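Virulence protein vsdE (Salmonella enterica, PDB 5LQ6) acts as a cysteine hydrolase, a Salmonella virulence effector that suppresses immune responses. Local coordinates at residues F148-E153 and H165-V170; H118-S123 and Y210-D215. The protein carries 4 engineered substitutions. One frame throughout, in Å; residues are numbered along the deposited sequence.

How the contacts relate
Contact 1 is a beta hairpin, strand 147-157 against strand 163-172. It is buried, its centre about 5 Å from the centre of the chain. Contact 2 lies farther out, about 10 Å from that centre. It sets the loop between helices 108-116 and 129-143 against the last strand, 209-212. The two contact centres are about 11 Å apart. Along the chain contact 1 is nested between the segments of contact 2. Both reach one four-stranded antiparallel sheet. Its neighbouring strands 147-157 and 209-212 are joined by probable backbone bonds, Ile149 N to Arg212 O and Tyr210 N to Ser151 O. An Arg212-Asp166 salt bridge ties them further. The loop 118-123 therefore borders the sheet that carries His165, a probable catalytic residue.

Contact 1. Residues F148-E153 and H165-V170; sequences FIISAE and HDFNAV
Ile150 and Phe167 face each other as a hydrogen-bonded antiparallel pair in the hairpin of strands 147-157 and 163-172. Ile150 N donates a hydrogen bond to Phe167 O at 2.8 Å, and Phe167 N bonds back to Ile150 O. The same pair of backbone hydrogen bonds joins Phe148 with Ala169 and Ala152 with His165.

Ile150 can be followed outward. Its CB sits over one face of the Phe167 ring, a CH-pi contact of 3.9 Å to the ring centroid. Ile150 CG2 reaches the far end of the ring, 3.5 Å from Phe167 CZ. CG1 lies beside the backbone N (chi1 -43°) and passes CE2. Ile150 CD1 then runs on to Ala169 CB at 4.0 Å. Phe167 CG lies between its backbone N and carbonyl carbon (chi1 54°), which swings the ring across to Ile150. Ala152 CB meets the ring edge. Helix 129-143 packs on the same apolar face through Val132 and Ile136.

His165 NE2 bonds to Asp185, and its side chain touches Cys76. This is consistent with a Cys-His-Asp triad, in keeping with the family's place in peptidase clan CA.

The face of Ile149, Ser151, Asp166 and Asn168 is more polar. A water joins Phe148 O to Asn168 ND2, which also bonds to Ser80 O. Ser151 OG donates to Asp166 OD1 at 2.7 Å, from above the carboxylate plane. Arg164 also binds OD1, and Arg212 binds OD2. The buried Asp166 carboxylate thus has two arginines and a hydroxyl around it, which would probably stabilise its negative charge within the sheet.

Contact 2. Residues H118-S123 and Y210-D215; sequences HELNQS and YVRAYD
Ser123 grips Val211 by two hydrogen bonds. Its backbone N donates to Val211 O at 2.8 Å, nearly in line with the carbonyl. In return Val211 N donates to Ser123 OG at 3.0 Å, almost straight at 170°. The OG stands between its own backbone N and carbonyl carbon (chi1 69°), which turns it toward that N-H. Two waters bridge the other end. One links His118 NE2 to Asp215 N, lying in the plane of the imidazole. The second donates to both Asn121 OD1 and Ala213 O.

In the fold, strand 209-212 is an outermost strand of the four-stranded antiparallel sheet. Strand 147-157 pairs with one side of it. The loop 118-123 runs along its other side.

Leu120 packs against Arg212, Ala213 and Tyr214. Leu120 CB meets Arg212 CD at 3.9 Å, CD1 lies against the backbone of Ala213 and Tyr214, and CD2 reaches Tyr214 CA at 3.7 Å. The Arg212 chain is extended from CG to NE and passes Leu120. Its guanidinium forms a salt bridge with Asp112 of helix 108-116. Gln122 lies alongside Arg212, and its amide plane is within 7° of the Tyr210 ring plane. Gln122 NE2 approaches Tyr210 CB at 3.7 Å. Ser123 O sits at the edge of that ring. Farther out, His118 CE1 meets the edge of Tyr214 at CE1, 3.8 Å away, with the rings barely overlapping.

Contact 1. Residues F148-E153 and H165-V170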
ATOM      1  N   PHE A 148       4.901   0.228  -4.608  1.00 10.65           N
ATOM      2  CA  PHE A 148       4.441  -1.114  -4.324  1.00 10.43           C
ATOM      3  C   PHE A 148       3.598  -1.162  -3.064  1.00  9.95           C
ATOM      4  O   PHE A 148       3.756  -0.325  -2.180  1.00  9.90           O
ATOM      5  CB  PHE A 148       5.616  -2.079  -4.158  1.00 12.27           C
ATOM      6  CG  PHE A 148       6.595  -2.076  -5.314  1.00 13.15           C
ATOM      7  CD1 PHE A 148       7.604  -1.125  -5.365  1.00 15.91           C
ATOM      8  CD2 PHE A 148       6.389  -2.949  -6.371  1.00 17.33           C
ATOM      9  CE1 PHE A 148       8.455  -1.085  -6.455  1.00 16.21           C
ATOM     10  CE2 PHE A 148       7.270  -2.903  -7.463  1.00 18.93           C
ATOM     11  CZ  PHE A 148       8.265  -1.951  -7.459  1.00 18.90           C
ATOM     12  N   ILE A 149       2.731  -2.162  -2.983  1.00 10.43           N
ATOM     13  CA  ILE A 149       2.023  -2.499  -1.754  1.00  9.56           C
ATOM     14  C   ILE A 149       2.668  -3.776  -1.204  1.00  9.94           C
ATOM     15  O   ILE A 149       2.866  -4.736  -1.967  1.00 11.92           O
ATOM     16  CB  ILE A 149       0.511  -2.716  -1.910  1.00 10.71           C
ATOM     17  CG1 ILE A 149      -0.153  -1.496  -2.555  1.00 11.38           C
ATOM     18  CG2 ILE A 149      -0.145  -3.026  -0.583  1.00 10.32           C
ATOM     19  CD1 ILE A 149      -1.630  -1.723  -2.952  1.00 13.15           C
ATOM     20  N   ILE A 150       2.967  -3.774   0.089  1.00  9.75           N
ATOM     21  CA  ILE A 150       3.574  -4.940   0.730  1.00 11.50           C
ATOM     22  C   ILE A 150       2.543  -5.588   1.598  1.00 11.67           C
ATOM     23  O   ILE A 150       1.842  -4.891   2.367  1.00 12.80           O
ATOM     24  CB  ILE A 150       4.776  -4.561   1.585  1.00 13.02           C
ATOM     25  CG1 ILE A 150       5.672  -3.540   0.886  1.00 14.91           C
ATOM     26  CG2 ILE A 150       5.533  -5.796   2.057  1.00 14.64           C
ATOM     27  CD1 ILE A 150       6.277  -4.001  -0.369  1.00 15.79           C
ATOM     28  N   SER A 151       2.402  -6.901   1.553  1.00 13.04           N
ATOM     29  CA  SER A 151       1.533  -7.662   2.452  1.00 13.23           C
ATOM     30  C   SER A 151       2.410  -8.589   3.273  1.00 16.43           C
ATOM     31  O   SER A 151       3.186  -9.386   2.705  1.00 17.65           O
ATOM     32  CB  SER A 151       0.519  -8.477   1.646  1.00 14.56           C
ATOM     33  OG  SER A 151      -0.351  -7.676   0.927  1.00 17.51           O
ATOM     34  N   ALA A 152       2.336  -8.455   4.590  1.00 14.49           N
ATOM     35  CA  ALA A 152       3.104  -9.274   5.517  1.00 15.25           C
ATOM     36  C   ALA A 152       2.159 -10.189   6.259  1.00 14.95           C
ATOM     37  O   ALA A 152       1.074  -9.811   6.685  1.00 17.40           O
ATOM     38  CB  ALA A 152       3.853  -8.419   6.454  1.00 16.34           C
ATOM     39  N   GLU A 153       2.571 -11.438   6.435  1.00 17.47           N
ATOM     40  CA  GLU A 153       1.749 -12.348   7.192  1.00 22.25           C
ATOM     41  C   GLU A 153       1.824 -12.280   8.690  1.00 24.67           C
ATOM     42  O   GLU A 153       0.845 -12.563   9.364  1.00 28.62           O
ATOM     43  CB  GLU A 153       2.006 -13.773   6.716  1.00 27.85           C
ATOM     44  CG  GLU A 153       1.302 -14.027   5.382  1.00 37.39           C
ATOM     45  CD  GLU A 153      -0.117 -14.551   5.524  1.00 47.11           C
ATOM     46  OE1 GLU A 153      -0.850 -14.101   6.452  1.00 58.43           O
ATOM     47  OE2 GLU A 153      -0.485 -15.424   4.699  1.00 64.02           O
ATOM     48  N   HIS A 165      -0.739  -7.673   7.695  1.00 14.90           N
ATOM     49  CA  HIS A 165      -0.631  -6.231   7.638  1.00 13.27           C
ATOM     50  C   HIS A 165      -0.169  -5.821   6.263  1.00 12.94           C
ATOM     51  O   HIS A 165       0.832  -6.350   5.775  1.00 13.94           O
ATOM     52  CB  HIS A 165       0.346  -5.759   8.672  1.00 13.68           C
ATOM     53  CG  HIS A 165       0.446  -4.279   8.805  1.00 13.60           C
ATOM     54  ND1 HIS A 165      -0.635  -3.459   8.995  1.00 18.62           N
ATOM     55  CD2 HIS A 165       1.531  -3.462   8.811  1.00 13.97           C
ATOM     56  CE1 HIS A 165      -0.220  -2.208   9.139  1.00 19.40           C
ATOM     57  NE2 HIS A 165       1.079  -2.187   9.019  1.00 15.41           N
ATOM     58  N   ASP A 166      -0.851  -4.842   5.673  1.00 11.29           N
ATOM     59  CA  ASP A 166      -0.415  -4.212   4.438  1.00 11.73           C
ATOM     60  C   ASP A 166       0.173  -2.840   4.715  1.00 11.70           C
ATOM     61  O   ASP A 166      -0.238  -2.149   5.616  1.00 12.12           O
ATOM     62  CB  ASP A 166      -1.565  -4.023   3.441  1.00 12.61           C
ATOM     63  CG  ASP A 166      -1.924  -5.270   2.643  1.00 15.03           C
ATOM     64  OD1 ASP A 166      -1.502  -6.372   3.025  1.00 16.94           O
ATOM     65  OD2 ASP A 166      -2.636  -5.121   1.633  1.00 17.58           O
ATOM     66  N   PHE A 167       1.175  -2.487   3.911  1.00 10.37           N
ATOM     67  CA  PHE A 167       1.829  -1.194   3.948  1.00 10.08           C
ATOM     68  C   PHE A 167       2.418  -0.920   2.562  1.00  9.80           C
ATOM     69  O   PHE A 167       2.099  -1.629   1.613  1.00 10.87           O
ATOM     70  CB  PHE A 167       2.822  -1.079   5.105  1.00 12.25           C
ATOM     71  CG  PHE A 167       3.865  -2.176   5.150  1.00 11.04           C
ATOM     72  CD1 PHE A 167       3.538  -3.409   5.641  1.00 13.55           C
ATOM     73  CD2 PHE A 167       5.150  -1.970   4.658  1.00 11.64           C
ATOM     74  CE1 PHE A 167       4.483  -4.418   5.707  1.00 13.41           C
ATOM     75  CE2 PHE A 167       6.090  -2.984   4.711  1.00 13.66           C
ATOM     76  CZ  PHE A 167       5.746  -4.203   5.208  1.00 13.02           C
ATOM     77  N   ASN A 168       3.206   0.104   2.425  1.00 10.13           N
ATOM     78  CA  ASN A 168       3.661   0.578   1.120  1.00 11.15           C
ATOM     79  C   ASN A 168       5.164   0.712   1.044  1.00 10.42           C
ATOM     80  O   ASN A 168       5.865   0.756   2.049  1.00 10.82           O
ATOM     81  CB  ASN A 168       3.015   1.927   0.748  1.00 11.39           C
ATOM     82  CG  ASN A 168       1.499   1.862   0.692  1.00 11.53           C
ATOM     83  OD1 ASN A 168       0.827   1.771   1.714  1.00 12.53           O
ATOM     84  ND2 ASN A 168       0.973   1.897  -0.520  1.00 12.12           N
ATOM     85  N   ALA A 169       5.696   0.730  -0.169  1.00 10.33           N
ATOM     86  CA  ALA A 169       7.117   0.961  -0.366  1.00 11.48           C
ATOM     87  C   ALA A 169       7.252   1.778  -1.668  1.00 12.55           C
ATOM     88  O   ALA A 169       6.616   1.457  -2.684  1.00 12.45           O
ATOM     89  CB  ALA A 169       7.879  -0.324  -0.461  1.00 13.47           C
ATOM     90  N   VAL A 170       8.079   2.822  -1.631  1.00 11.74           N
ATOM     91  CA  VAL A 170       8.357   3.639  -2.789  1.00 13.03           C
ATOM     92  C   VAL A 170       9.847   3.858  -2.910  1.00 12.49           C
ATOM     93  O   VAL A 170      10.518   4.148  -1.929  1.00 14.63           O
ATOM     94  CB  VAL A 170       7.631   4.985  -2.732  1.00 14.77           C
ATOM     95  CG1 VAL A 170       7.955   5.914  -3.896  1.00 17.73           C
ATOM     96  CG2 VAL A 170       6.106   4.810  -2.695  1.00 15.84           C
TER
HETATM   97  O   HOH W   1       2.741   2.182  -2.980  1.00 12.75           O

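Contact 2. Residues H118-S123 and Y210-D215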
ATOM      1  N   HIS A 118      -9.405  -4.542 -10.666  1.00 16.95           N
ATOM      2  CA  HIS A 118      -8.937  -5.922 -10.759  1.00 18.47           C
ATOM      3  C   HIS A 118      -8.001  -6.172  -9.616  1.00 19.04           C
ATOM      4  O   HIS A 118      -7.478  -5.214  -9.017  1.00 16.49           O
ATOM      5  CB  HIS A 118      -8.224  -6.166 -12.117  1.00 20.14           C
ATOM      6  CG  HIS A 118      -7.087  -5.247 -12.381  1.00 22.38           C
ATOM      7  ND1 HIS A 118      -7.198  -4.122 -13.171  1.00 28.40           N
ATOM      8  CD2 HIS A 118      -5.797  -5.295 -11.982  1.00 22.68           C
ATOM      9  CE1 HIS A 118      -6.031  -3.495 -13.201  1.00 29.09           C
ATOM     10  NE2 HIS A 118      -5.160  -4.204 -12.516  1.00 27.14           N
ATOM     11  N   GLU A 119      -7.800  -7.449  -9.291  1.00 21.90           N
ATOM     12  CA  GLU A 119      -6.771  -7.844  -8.319  1.00 21.40           C
ATOM     13  C   GLU A 119      -5.409  -7.512  -8.873  1.00 23.39           C
ATOM     14  O   GLU A 119      -5.168  -7.698 -10.051  1.00 22.07           O
ATOM     15  CB  GLU A 119      -6.815  -9.339  -8.015  1.00 26.49           C
ATOM     16  CG  GLU A 119      -8.158  -9.837  -7.575  1.00 31.33           C
ATOM     17  CD  GLU A 119      -8.101 -11.263  -7.048  1.00 41.63           C
ATOM     18  OE1 GLU A 119      -7.095 -11.623  -6.370  1.00 45.61           O
ATOM     19  OE2 GLU A 119      -9.087 -11.997  -7.278  1.00 50.19           O
ATOM     20  N   LEU A 120      -4.524  -6.965  -8.048  1.00 19.01           N
ATOM     21  CA  LEU A 120      -3.176  -6.631  -8.510  1.00 19.97           C
ATOM     22  C   LEU A 120      -2.318  -7.909  -8.489  1.00 24.67           C
ATOM     23  O   LEU A 120      -2.460  -8.729  -7.623  1.00 29.76           O
ATOM     24  CB  LEU A 120      -2.549  -5.559  -7.613  1.00 19.08           C
ATOM     25  CG  LEU A 120      -3.332  -4.271  -7.434  1.00 19.00           C
ATOM     26  CD1 LEU A 120      -2.553  -3.294  -6.562  1.00 20.18           C
ATOM     27  CD2 LEU A 120      -3.686  -3.676  -8.809  1.00 21.07           C
ATOM     28  N   ASN A 121      -1.502  -8.091  -9.491  1.00 27.68           N
ATOM     29  CA  ASN A 121      -0.711  -9.341  -9.550  1.00 33.72           C
ATOM     30  C   ASN A 121       0.386  -9.248  -8.478  1.00 29.52           C
ATOM     31  O   ASN A 121       0.956  -8.191  -8.252  1.00 30.41           O
ATOM     32  CB  ASN A 121      -0.080  -9.583 -10.926  1.00 41.42           C
ATOM     33  CG  ASN A 121       0.752  -8.404 -11.399  1.00 47.55           C
ATOM     34  OD1 ASN A 121       0.461  -7.267 -11.054  1.00 52.98           O
ATOM     35  ND2 ASN A 121       1.780  -8.668 -12.188  1.00 55.12           N
ATOM     36  N   GLN A 122       0.586 -10.351  -7.811  1.00 31.32           N
ATOM     37  CA  GLN A 122       1.510 -10.424  -6.701  1.00 32.44           C
ATOM     38  C   GLN A 122       2.824 -11.041  -7.148  1.00 30.76           C
ATOM     39  O   GLN A 122       2.930 -11.694  -8.184  1.00 31.05           O
ATOM     40  CB  GLN A 122       0.918 -11.275  -5.601  1.00 36.68           C
ATOM     41  CG  GLN A 122      -0.340 -10.737  -4.997  1.00 44.82           C
ATOM     42  CD  GLN A 122      -0.473 -11.132  -3.551  1.00 46.74           C
ATOM     43  OE1 GLN A 122      -0.558 -12.317  -3.249  1.00 50.10           O
ATOM     44  NE2 GLN A 122      -0.435 -10.140  -2.638  1.00 45.55           N
ATOM     45  N   SER A 123       3.826 -10.825  -6.330  1.00 22.31           N
ATOM     46  CA  SER A 123       5.075 -11.556  -6.363  1.00 21.25           C
ATOM     47  C   SER A 123       4.864 -12.910  -5.788  1.00 22.11           C
ATOM     48  O   SER A 123       3.889 -13.175  -5.119  1.00 23.08           O
ATOM     49  CB  SER A 123       6.127 -10.832  -5.514  1.00 21.00           C
ATOM     50  OG  SER A 123       5.797 -10.919  -4.142  1.00 19.07           O
ATOM     51  N   TYR A 210       4.647 -10.428   0.514  1.00 14.76           N
ATOM     52  CA  TYR A 210       4.278 -10.366  -0.894  1.00 15.72           C
ATOM     53  C   TYR A 210       4.259  -8.936  -1.328  1.00 17.31           C
ATOM     54  O   TYR A 210       3.963  -8.083  -0.535  1.00 16.51           O
ATOM     55  CB  TYR A 210       2.879 -10.932  -1.136  1.00 17.56           C
ATOM     56  CG  TYR A 210       2.728 -12.370  -0.772  1.00 21.21           C
ATOM     57  CD1 TYR A 210       2.498 -12.751   0.526  1.00 23.17           C
ATOM     58  CD2 TYR A 210       2.893 -13.327  -1.721  1.00 23.42           C
ATOM     59  CE1 TYR A 210       2.387 -14.093   0.891  1.00 28.02           C
ATOM     60  CE2 TYR A 210       2.764 -14.684  -1.381  1.00 25.70           C
ATOM     61  CZ  TYR A 210       2.538 -15.037  -0.081  1.00 26.86           C
ATOM     62  OH  TYR A 210       2.425 -16.384   0.238  1.00 35.21           O
ATOM     63  N   VAL A 211       4.638  -8.686  -2.580  1.00 15.50           N
ATOM     64  CA  VAL A 211       4.662  -7.362  -3.164  0.74 15.63           C
ATOM     65  C   VAL A 211       3.685  -7.333  -4.317  1.00 15.11           C
ATOM     66  O   VAL A 211       3.643  -8.273  -5.099  1.00 15.95           O
ATOM     67  CB  VAL A 211       6.084  -7.058  -3.675  0.74 15.85           C
ATOM     68  CG1 VAL A 211       6.221  -5.627  -4.178  0.74 17.41           C
ATOM     69  CG2 VAL A 211       7.117  -7.332  -2.565  0.74 17.23           C
ATOM     70  N   ARG A 212       2.863  -6.295  -4.424  1.00 13.88           N
ATOM     71  CA  ARG A 212       1.982  -6.137  -5.573  1.00 14.77           C
ATOM     72  C   ARG A 212       1.971  -4.668  -6.004  1.00 13.54           C
ATOM     73  O   ARG A 212       2.347  -3.782  -5.238  1.00 14.03           O
ATOM     74  CB  ARG A 212       0.578  -6.654  -5.314  1.00 14.13           C
ATOM     75  CG  ARG A 212      -0.268  -5.856  -4.356  1.00 15.38           C
ATOM     76  CD  ARG A 212      -1.531  -6.680  -3.986  1.00 16.12           C
ATOM     77  NE  ARG A 212      -2.660  -5.852  -3.529  1.00 17.54           N
ATOM     78  CZ  ARG A 212      -2.822  -5.383  -2.290  1.00 17.79           C
ATOM     79  NH1 ARG A 212      -1.986  -5.663  -1.321  1.00 17.53           N
ATOM     80  NH2 ARG A 212      -3.891  -4.649  -2.012  1.00 18.38           N
ATOM     81  N   ALA A 213       1.528  -4.421  -7.217  1.00 13.86           N
ATOM     82  CA  ALA A 213       1.500  -3.082  -7.764  1.00 12.94           C
ATOM     83  C   ALA A 213       0.540  -2.952  -8.916  1.00 15.37           C
ATOM     84  O   ALA A 213       0.350  -3.931  -9.674  1.00 18.65           O
ATOM     85  CB  ALA A 213       2.861  -2.653  -8.178  1.00 15.67           C
ATOM     86  N   TYR A 214      -0.034  -1.785  -9.040  1.00 16.22           N
ATOM     87  CA  TYR A 214      -0.959  -1.461 -10.116  1.00 19.53           C
ATOM     88  C   TYR A 214      -0.177  -1.108 -11.344  1.00 22.46           C
ATOM     89  O   TYR A 214       0.717  -0.303 -11.271  1.00 25.29           O
ATOM     90  CB  TYR A 214      -1.832  -0.252  -9.692  1.00 19.60           C
ATOM     91  CG  TYR A 214      -2.803   0.249 -10.727  1.00 22.99           C
ATOM     92  CD1 TYR A 214      -3.746  -0.596 -11.295  1.00 23.64           C
ATOM     93  CD2 TYR A 214      -2.790   1.578 -11.112  1.00 25.25           C
ATOM     94  CE1 TYR A 214      -4.663  -0.120 -12.230  1.00 25.67           C
ATOM     95  CE2 TYR A 214      -3.694   2.059 -12.049  1.00 30.58           C
ATOM     96  CZ  TYR A 214      -4.611   1.198 -12.610  1.00 30.30           C
ATOM     97  OH  TYR A 214      -5.486   1.706 -13.570  1.00 34.16           O
ATOM     98  N   ASP A 215      -0.579  -1.712 -12.460  1.00 28.03           N
ATOM     99  CA  ASP A 215      -0.048  -1.451 -13.780  1.00 37.77           C
ATOM    100  C   ASP A 215      -1.242  -1.214 -14.727  1.00 34.73           C
ATOM    101  O   ASP A 215      -1.468  -0.070 -15.102  1.00 40.04           O
ATOM    102  CB  ASP A 215       0.766  -2.657 -14.227  1.00 42.49           C
ATOM    103  CG  ASP A 215       1.420  -2.453 -15.573  1.00 52.51           C
ATOM    104  OD1 ASP A 215       1.090  -1.460 -16.266  1.00 55.52           O
ATOM    105  OD2 ASP A 215       2.271  -3.295 -15.937  1.00 53.79           O
TER
HETATM  106  O   HOH W   2      -2.559  -3.565 -12.769  1.00 31.68           O
HETATM  107  O   HOH W   3      -1.310  -5.411 -11.172  1.00 34.20           O